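Local coordinates for putative xanthine dehydrogenase YAGS fad-binding subunit (Escherichia coli, PDB 5G5G), which probably oxidises aldehydes as the molybdenum-binding subunit of a periplasmic aldehyde oxidase, holding a pterin cytosine dinucleotide cofactor, at residues 399-404 against 435-440; 611-616 against 691-696. All coordinates share one frame; numbering follows the deposited sequence.

Along the chain the two contacts come in series, neither enclosing nor crossing the other. Interaction 1 closes first: from the start of helix 401-412 the chain returns after some 30 residues as strand 429-441, which packs against the start of that helix. Much later interaction 2 closes a longer loop, from the end of strand 602-612 to the cofactor-binding loop ahead of helix 698-710. Strands 429-441 and 602-612 belong to one sheet, with 584-596 between them, so both contacts pack on one sheet, from its two faces. Their centres lie about 10 Å apart, and they join directly through a salt bridge in which Arg440 NH2 meets Glu692 OE1 at 2.8 Å, close to the molybdenum.

Interaction 1. Residues 399-404 against 435-440; sequences RQLIEC and VAAGFR
Leu401 lays its CD1 methyl over Ala437 of the strand, CD1 coming to 4.1 Å from Ala437 CB. The other branch stands a little further back, Leu401 CD2 being 4.5 Å from Ala437 CB, so the leucine meets the alanine with one methyl leading. That methyl also looks onto the strand backbone, where Leu401 CD1 lies 4.4 Å from Gly438 O. With CG anti to the backbone N (chi1 177°), the isobutyl group extends from the helix onto the strand. The contact is light, burying 98 Å² over both sides, and wholly apolar in its side chains; the backbones stay well apart, Leu401 CA lying 7.8 Å from Ala437 CA. Leu401 belongs to the first turn of its helix. Gln400 is the N-cap residue, and its O accepts the first helical bond from Cys404 N at 2.9 Å. Just before it, Arg399 is anchored by a salt bridge to Asp384 and a hydrogen bond to Leu326 O. The start of helix 401-412 thus packs on one face of the sheet of a molybdopterin cofactor-binding domain, Leu401 also resting on Phe586 of the antiparallel strand 584-596, to which strand 429-441 is tied by backbone bonds at Ala436, Gly438 and Arg440; Ala437 meets Arg380 of helix 376-382, and Ala436 packs on Glu362 of helix 354-372.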
loop_
_atom_site.group_PDB
_atom_site.type_symbol
_atom_site.label_atom_id
_atom_site.label_comp_id
_atom_site.label_asym_id
_atom_site.label_seq_id
_atom_site.Cartn_x
_atom_site.Cartn_y
_atom_site.Cartn_z
ATOM N N ARG C 399 21.812 12.714 22.352
ATOM C CA ARG C 399 20.665 11.857 22.588
ATOM C C ARG C 399 19.676 12.630 23.419
ATOM O O ARG C 399 19.969 12.935 24.570
ATOM C CB ARG C 399 21.079 10.564 23.311
ATOM C CG ARG C 399 19.884 9.763 23.799
ATOM C CD ARG C 399 20.317 8.401 24.283
ATOM N NE ARG C 399 19.267 7.800 25.097
ATOM C CZ ARG C 399 19.023 6.497 25.202
ATOM N NH1 ARG C 399 19.696 5.616 24.487
ATOM N NH2 ARG C 399 18.060 6.091 26.040
ATOM N N GLN C 400 18.512 12.852 22.805
ATOM C CA GLN C 400 17.437 13.627 23.381
ATOM C C GLN C 400 16.139 12.835 23.490
ATOM O O GLN C 400 15.050 13.419 23.329
ATOM C CB GLN C 400 17.159 14.854 22.497
ATOM C CG GLN C 400 18.358 15.713 22.355
ATOM C CD GLN C 400 17.980 17.107 21.931
ATOM O OE1 GLN C 400 17.933 18.006 22.781
ATOM N NE2 GLN C 400 17.718 17.306 20.634
ATOM N N LEU C 401 16.230 11.524 23.783
ATOM C CA LEU C 401 15.036 10.758 23.949
ATOM C C LEU C 401 14.160 11.310 25.073
ATOM O O LEU C 401 12.934 11.417 24.914
ATOM C CB LEU C 401 15.346 9.292 24.221
ATOM C CG LEU C 401 14.120 8.414 24.486
ATOM C CD1 LEU C 401 13.211 8.323 23.256
ATOM C CD2 LEU C 401 14.570 7.023 24.899
ATOM N N ILE C 402 14.786 11.620 26.217
ATOM C CA ILE C 402 14.058 12.209 27.346
ATOM C C ILE C 402 13.227 13.391 26.900
ATOM O O ILE C 402 11.998 13.483 27.163
ATOM C CB ILE C 402 15.032 12.607 28.461
ATOM C CG1 ILE C 402 15.693 11.363 29.110
ATOM C CG2 ILE C 402 14.335 13.451 29.501
ATOM C CD1 ILE C 402 16.714 11.657 30.211
ATOM N N GLU C 403 13.886 14.301 26.166
ATOM C CA GLU C 403 13.211 15.501 25.667
ATOM C C GLU C 403 12.104 15.234 24.637
ATOM O O GLU C 403 11.063 15.940 24.654
ATOM C CB GLU C 403 14.254 16.474 25.134
ATOM C CG GLU C 403 15.118 17.037 26.241
ATOM C CD GLU C 403 16.359 16.189 26.643
ATOM O OE1 GLU C 403 16.641 15.089 26.080
ATOM O OE2 GLU C 403 17.023 16.641 27.633
ATOM N N CYS C 404 12.289 14.218 23.783
ATOM C CA CYS C 404 11.202 13.772 22.926
ATOM C C CYS C 404 9.969 13.364 23.763
ATOM O O CYS C 404 8.821 13.794 23.517
ATOM C CB CYS C 404 11.608 12.618 22.050
ATOM S SG CYS C 404 12.756 13.101 20.747
ATOM N N VAL C 435 1.963 5.171 24.699
ATOM C CA VAL C 435 3.210 5.746 24.307
ATOM C C VAL C 435 4.218 4.679 23.987
ATOM O O VAL C 435 4.163 3.571 24.553
ATOM C CB VAL C 435 3.768 6.668 25.431
ATOM C CG1 VAL C 435 4.029 5.872 26.719
ATOM C CG2 VAL C 435 5.001 7.437 25.000
ATOM N N ALA C 436 5.155 5.040 23.113
ATOM C CA ALA C 436 6.351 4.210 22.865
ATOM C C ALA C 436 7.507 5.090 22.406
ATOM O O ALA C 436 7.294 6.193 21.846
ATOM C CB ALA C 436 6.081 3.131 21.819
ATOM N N ALA C 437 8.727 4.573 22.578
ATOM C CA ALA C 437 9.932 5.177 22.056
ATOM C C ALA C 437 10.242 4.632 20.663
ATOM O O ALA C 437 9.955 3.474 20.357
ATOM C CB ALA C 437 11.099 4.878 22.959
ATOM N N GLY C 438 10.847 5.497 19.855
ATOM C CA GLY C 438 11.500 5.140 18.633
ATOM C C GLY C 438 13.003 5.370 18.694
ATOM O O GLY C 438 13.491 6.221 19.416
ATOM N N PHE C 439 13.722 4.594 17.908
ATOM C CA PHE C 439 15.165 4.540 17.891
ATOM C C PHE C 439 15.581 4.024 16.539
ATOM O O PHE C 439 15.041 3.011 16.073
ATOM C CB PHE C 439 15.652 3.572 18.965
ATOM C CG PHE C 439 17.150 3.346 18.950
ATOM C CD1 PHE C 439 17.973 4.258 19.575
ATOM C CD2 PHE C 439 17.723 2.310 18.181
ATOM C CE1 PHE C 439 19.363 4.104 19.537
ATOM C CE2 PHE C 439 19.114 2.164 18.087
ATOM C CZ PHE C 439 19.915 3.071 18.788
ATOM N N ARG C 440 16.596 4.653 15.950
ATOM C CA ARG C 440 17.176 4.191 14.663
ATOM C C ARG C 440 18.542 4.792 14.522
ATOM O O ARG C 440 18.712 5.990 14.755
ATOM C CB ARG C 440 16.290 4.593 13.499
ATOM C CG ARG C 440 16.693 4.040 12.141
ATOM C CD ARG C 440 16.503 2.539 11.992
ATOM N NE ARG C 440 16.945 2.133 10.673
ATOM C CZ ARG C 440 17.097 0.878 10.251
ATOM N NH1 ARG C 440 16.875 -0.153 11.071
ATOM N NH2 ARG C 440 17.478 0.640 8.997
#

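Interaction 2. Residues 611-616 against 691-696. With MCN (pterin cytosine dinucleotide), chain Y; MOS (dioxothiomolybdenum(VI) ion), chain Z.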
loop_
_atom_site.group_PDB
_atom_site.type_symbol
_atom_site.label_atom_id
_atom_site.label_comp_id
_atom_site.label_asym_id
_atom_site.label_seq_id
_atom_site.Cartn_x
_atom_site.Cartn_y
_atom_site.Cartn_z
ATOM N N CYS C 611 10.331 13.916 17.230
ATOM C CA CYS C 611 11.548 13.336 16.681
ATOM C C CYS C 611 12.779 14.197 16.894
ATOM O O CYS C 611 12.718 15.459 16.781
ATOM C CB CYS C 611 11.342 13.167 15.178
ATOM S SG CYS C 611 10.012 12.064 14.794
ATOM N N ALA C 612 13.897 13.508 17.136
ATOM C CA ALA C 612 15.233 14.097 17.190
ATOM C C ALA C 612 16.106 13.381 16.155
ATOM O O ALA C 612 16.522 12.223 16.351
ATOM C CB ALA C 612 15.806 13.949 18.580
ATOM N N ALA C 613 16.313 14.063 15.017
ATOM C CA ALA C 613 16.965 13.471 13.846
ATOM C C ALA C 613 18.006 14.436 13.258
ATOM O O ALA C 613 18.149 14.628 12.044
ATOM C CB ALA C 613 15.894 13.118 12.830
ATOM N N GLY C 614 18.790 15.022 14.134
ATOM C CA GLY C 614 19.743 16.097 13.731
ATOM C C GLY C 614 19.051 17.366 13.244
ATOM O O GLY C 614 17.859 17.572 13.469
ATOM N N ARG C 615 19.799 18.168 12.512
ATOM C CA ARG C 615 19.235 19.353 11.819
ATOM C C ARG C 615 18.272 18.897 10.748
ATOM O O ARG C 615 18.651 18.079 9.904
ATOM C CB ARG C 615 20.354 20.160 11.200
ATOM C CG ARG C 615 19.870 21.235 10.201
ATOM C CD ARG C 615 21.037 22.070 9.756
ATOM N NE ARG C 615 21.541 22.958 10.791
ATOM C CZ ARG C 615 22.771 23.488 10.801
ATOM N NH1 ARG C 615 23.696 23.134 9.894
ATOM N NH2 ARG C 615 23.107 24.354 11.758
ATOM N N ILE C 616 17.048 19.398 10.785
ATOM C CA ILE C 616 16.082 19.093 9.748
ATOM C C ILE C 616 16.294 20.005 8.545
ATOM O O ILE C 616 16.359 21.237 8.666
ATOM C CB ILE C 616 14.640 19.245 10.293
ATOM C CG1 ILE C 616 14.433 18.252 11.460
ATOM C CG2 ILE C 616 13.639 19.079 9.161
ATOM C CD1 ILE C 616 14.497 16.814 11.086
ATOM N N GLY C 691 13.606 9.173 7.809
ATOM C CA GLY C 691 12.626 8.381 7.051
ATOM C C GLY C 691 12.282 6.996 7.592
ATOM O O GLY C 691 11.174 6.516 7.318
ATOM N N GLU C 692 13.218 6.386 8.332
ATOM C CA GLU C 692 12.978 5.121 9.023
ATOM C C GLU C 692 12.597 5.313 10.478
ATOM O O GLU C 692 11.691 4.638 10.975
ATOM C CB GLU C 692 14.161 4.180 8.836
ATOM C CG GLU C 692 14.426 3.760 7.384
ATOM C CD GLU C 692 15.557 2.737 7.286
ATOM O OE1 GLU C 692 16.692 3.023 7.708
ATOM O OE2 GLU C 692 15.245 1.622 6.801
ATOM N N LEU C 693 13.254 6.265 11.139
ATOM C CA LEU C 693 12.954 6.647 12.522
ATOM C C LEU C 693 11.451 6.850 12.719
ATOM O O LEU C 693 10.873 6.412 13.706
ATOM C CB LEU C 693 13.710 7.924 12.892
ATOM C CG LEU C 693 13.283 8.488 14.258
ATOM C CD1 LEU C 693 13.689 7.570 15.413
ATOM C CD2 LEU C 693 13.884 9.886 14.387
ATOM N N GLY C 694 10.817 7.486 11.740
ATOM C CA GLY C 694 9.423 7.835 11.872
ATOM C C GLY C 694 8.534 6.682 12.148
ATOM O O GLY C 694 7.456 6.870 12.728
ATOM N N LEU C 695 8.887 5.513 11.609
ATOM C CA LEU C 695 8.112 4.292 11.828
ATOM C C LEU C 695 8.353 3.592 13.188
ATOM O O LEU C 695 7.512 2.886 13.703
ATOM C CB LEU C 695 8.435 3.301 10.700
ATOM C CG LEU C 695 7.760 1.958 10.704
ATOM C CD1 LEU C 695 6.259 2.124 10.657
ATOM C CD2 LEU C 695 8.191 1.107 9.518
ATOM N N CYS C 696 9.561 3.750 13.691
ATOM C CA CYS C 696 10.065 3.041 14.845
ATOM C C CYS C 696 9.304 3.396 16.094
ATOM O O CYS C 696 9.277 4.578 16.489
ATOM C CB CYS C 696 11.519 3.386 15.022
ATOM S SG CYS C 696 12.564 2.739 13.645
HETATM N N1 MCN Y . 14.902 14.935 5.813
HETATM C C2 MCN Y . 15.023 16.360 6.143
HETATM N N3 MCN Y . 16.135 16.390 7.191
HETATM C C4 MCN Y . 16.800 15.446 7.836
HETATM C C5 MCN Y . 16.581 14.086 7.233
HETATM C C6 MCN Y . 15.640 13.908 6.352
HETATM O O2 MCN Y . 14.486 17.248 5.730
HETATM N N4 MCN Y . 17.641 15.563 8.800
HETATM C "C1'" MCN Y . 13.748 14.688 4.965
HETATM C C2D MCN Y . 14.023 15.098 3.470
HETATM O "O2'" MCN Y . 12.793 15.419 2.826
HETATM C "C3'" MCN Y . 14.568 13.844 3.004
HETATM C C4D MCN Y . 13.777 12.603 3.618
HETATM O O4D MCN Y . 13.466 13.283 4.929
HETATM O "O3'" MCN Y . 14.600 13.589 1.553
HETATM C "C5'" MCN Y . 14.355 11.352 3.932
HETATM O "O5'" MCN Y . 15.736 11.417 4.198
HETATM P PA MCN Y . 16.404 10.224 4.929
HETATM O O1A MCN Y . 17.913 10.410 4.782
HETATM O O2A MCN Y . 15.781 10.024 6.267
HETATM O O3A MCN Y . 15.960 8.887 4.004
HETATM P PB MCN Y . 16.712 8.445 2.685
HETATM O O1B MCN Y . 17.824 7.544 3.011
HETATM O O2B MCN Y . 16.962 9.640 1.825
HETATM O O3B MCN Y . 15.513 7.696 1.997
HETATM C C10 MCN Y . 15.252 6.270 2.343
HETATM C "C9'" MCN Y . 14.122 6.079 3.292
HETATM C "C8'" MCN Y . 14.089 4.496 3.659
HETATM S "S8'" MCN Y . 15.503 3.666 4.003
HETATM C "C7'" MCN Y . 12.996 3.936 3.476
HETATM S "S7'" MCN Y . 12.809 2.164 3.629
HETATM C "C6'" MCN Y . 11.648 4.709 3.348
HETATM C C7 MCN Y . 12.010 6.240 3.654
HETATM O "O9'" MCN Y . 13.027 6.706 2.863
HETATM N "N5'" MCN Y . 11.332 4.597 1.829
HETATM C C4A MCN Y . 10.321 5.535 1.244
HETATM N "N8'" MCN Y . 10.819 7.038 3.292
HETATM C C4B MCN Y . 10.195 6.834 2.114
HETATM N "N1'" MCN Y . 9.179 7.714 1.740
HETATM C "C2'" MCN Y . 8.639 7.736 0.449
HETATM N "N2'" MCN Y . 7.721 8.507 0.111
HETATM N "N3'" MCN Y . 8.791 6.568 -0.246
HETATM C "C4'" MCN Y . 9.704 5.537 -0.091
HETATM O "O4'" MCN Y . 9.958 4.487 -0.711
HETATM MO MO MOS Z . 14.992 1.415 3.644
HETATM S S MOS Z . 14.430 -0.727 4.329
HETATM O O1 MOS Z . 15.217 1.008 1.918
HETATM O O2 MOS Z . 16.809 0.823 4.503
#
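This is a small, buried apolar contact between the end of strand 602-612 and the loop leading to helix 698-710, directly beside the cofactor. Leu693 carries it with a single methyl: CD2 approaches Cys611 CB at 4.2 Å, Ala613 CB at 4.1 Å and Ala612 O at 4.0 Å. Its CG lies anti to the backbone N (chi1 172°), which turns CD2 to the strand end and CD1 towards strand 429-441 at Phe439. Beyond Ala613 the first segment, and just before Leu693 the second, touch the pterin cytosine dinucleotide, as expected of a molybdopterin-binding domain of the xanthine dehydrogenase and aldehyde oxidase family. At the base, MCN N4 donates to Arg615 O over 2.9 Å (163°), while Ile616 sets its CG2 and CD1 methyls against the cytosine. At the diphosphate, Gly691 N reaches MCN O2A at 2.8 Å, nearly straight at 168°. At the other end the dithiolene sulfurs S7' and S8' of MCN each bind the molybdenum at 2.3 Å. Glu692 lies alongside, its CG 3.5 Å from MCN S8' and its OE2 3.2 Å from the molybdenum. Ala351 N is hydrogen-bonded to Glu692 OE2. With an alanine in place of Glu692, Arg440 NH2 and Ala351 N would probably lose their acceptor and a gap open beside the metal, though Glu354 would still hold Arg440 NH1. Gln509 OE1 accepts from the backbone N of both Glu692 and Leu693.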